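Side-chain contact in glia-derived nexin (Homo sapiens, PDB 4DY0), which inhibits serine proteases such as thrombin, trypsin and urokinase, binds heparin, and promotes neurite extension by blocking thrombin: residues Ala248-Pro251 / His252-Thr255. Sequence-based numbering, arbitrary orientation.
Sequences AIIP and HIST
Ile250 and Ile253 are the ends of a type II beta turn, with Pro251 and His252 at its two corners. Pro251, its phi of -62° suiting the first corner, is followed by His252, which takes the second with a positive phi of 72°. A weak hydrogen bond closes the turn, from Ile253 N to Ile250 O at 3.3 Å. The side chain of Ile253 lies against the same carbonyl: CG1, beside its own backbone N and anti to its carbonyl carbon (chi1 -66°), comes to 3.0 Å from Ile250 O. From there CD1 carries on to the Ile250 side chain and meets its CB at 4.1 Å, an apolar touch. Ile250 itself sends its outer carbons the other way, to Val24 of helix 5-26, while Ile253 packs on Leu359 and Phe361 of strand 358-364. Cutting Ile253 back to an alanine is likely to open a gap between Ile250 and the Leu359–Phe361 pair, with the contacts to both sides lost. At the corners, Pro251 CB sits over one face of the His252 imidazole, 4.1 Å from the ring centroid and displaced toward the rim, a CH-pi contact. The ring is exposed and poorly ordered, so its exact pose deserves caution. Beyond the turn Ser254 is the N-cap of helix 255-262: its OG accepts a hydrogen bond from Lys256 N, and its own N is bonded to Thr257 OG1, bonds that resemble a capping box, though OG takes the N of the second helix residue and not the third. In this serpin, a proline-led type II turn followed by a serine N-cap thus ends the loop between strand 232-239 and helix 255-262, just before the helix.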
loop_
_atom_site.group_PDB
_atom_site.type_symbol
_atom_site.label_atom_id
_atom_site.label_comp_id
_atom_site.label_asym_id
_atom_site.label_seq_id
_atom_site.Cartn_x
_atom_site.Cartn_y
_atom_site.Cartn_z
ATOM N N ALA A 248 19.327 5.033 4.197
ATOM C CA ALA A 248 20.434 4.088 4.336
ATOM C C ALA A 248 20.009 2.709 4.852
ATOM O O ALA A 248 20.772 1.750 4.754
ATOM C CB ALA A 248 21.533 4.675 5.218
ATOM N N ILE A 249 18.802 2.598 5.398
ATOM C CA ILE A 249 18.375 1.318 5.963
ATOM C C ILE A 249 17.262 0.609 5.184
ATOM O O ILE A 249 17.026 -0.581 5.386
ATOM C CB ILE A 249 17.954 1.434 7.457
ATOM C CG1 ILE A 249 16.658 2.229 7.596
ATOM C CG2 ILE A 249 19.068 2.046 8.292
ATOM C CD1 ILE A 249 16.046 2.147 8.971
ATOM N N ILE A 250 16.590 1.322 4.288
ATOM C CA ILE A 250 15.433 0.745 3.600
ATOM C C ILE A 250 15.712 0.028 2.264
ATOM O O ILE A 250 14.861 -0.703 1.767
ATOM C CB ILE A 250 14.303 1.779 3.433
ATOM C CG1 ILE A 250 14.710 2.869 2.449
ATOM C CG2 ILE A 250 13.956 2.394 4.775
ATOM C CD1 ILE A 250 13.756 4.041 2.435
ATOM N N PRO A 251 16.903 0.225 1.679
ATOM C CA PRO A 251 17.190 -0.491 0.435
ATOM C C PRO A 251 17.176 -2.012 0.614
ATOM O O PRO A 251 17.623 -2.518 1.638
ATOM C CB PRO A 251 18.604 -0.020 0.077
ATOM C CG PRO A 251 18.751 1.301 0.756
ATOM C CD PRO A 251 17.976 1.168 2.038
ATOM N N HIS A 252 16.671 -2.734 -0.380
ATOM C CA HIS A 252 16.698 -4.196 -0.346
ATOM C C HIS A 252 15.723 -4.793 0.671
ATOM O O HIS A 252 15.816 -5.977 1.002
ATOM C CB HIS A 252 18.113 -4.709 -0.041
ATOM C CG HIS A 252 19.189 -4.043 -0.843
ATOM N ND1 HIS A 252 19.201 -4.041 -2.221
ATOM C CD2 HIS A 252 20.300 -3.370 -0.458
ATOM C CE1 HIS A 252 20.265 -3.388 -2.651
ATOM N NE2 HIS A 252 20.949 -2.970 -1.601
ATOM N N ILE A 253 14.804 -3.984 1.188
ATOM C CA ILE A 253 13.784 -4.530 2.077
ATOM C C ILE A 253 12.789 -5.348 1.269
ATOM O O ILE A 253 12.357 -4.933 0.199
ATOM C CB ILE A 253 13.031 -3.447 2.861
ATOM C CG1 ILE A 253 13.976 -2.742 3.834
ATOM C CG2 ILE A 253 11.878 -4.070 3.629
ATOM C CD1 ILE A 253 13.265 -1.909 4.878
ATOM N N SER A 254 12.445 -6.522 1.777
ATOM C CA SER A 254 11.474 -7.377 1.117
ATOM C C SER A 254 10.733 -8.157 2.183
ATOM O O SER A 254 10.927 -7.921 3.379
ATOM C CB SER A 254 12.172 -8.338 0.159
ATOM O OG SER A 254 12.882 -9.329 0.881
ATOM N N THR A 255 9.888 -9.092 1.760
ATOM C CA THR A 255 9.172 -9.914 2.722
ATOM C C THR A 255 10.164 -10.693 3.571
ATOM O O THR A 255 9.919 -10.944 4.748
ATOM C CB THR A 255 8.152 -10.866 2.055
ATOM O OG1 THR A 255 8.798 -11.646 1.044
ATOM C CG2 THR A 255 7.016 -10.075 1.423
#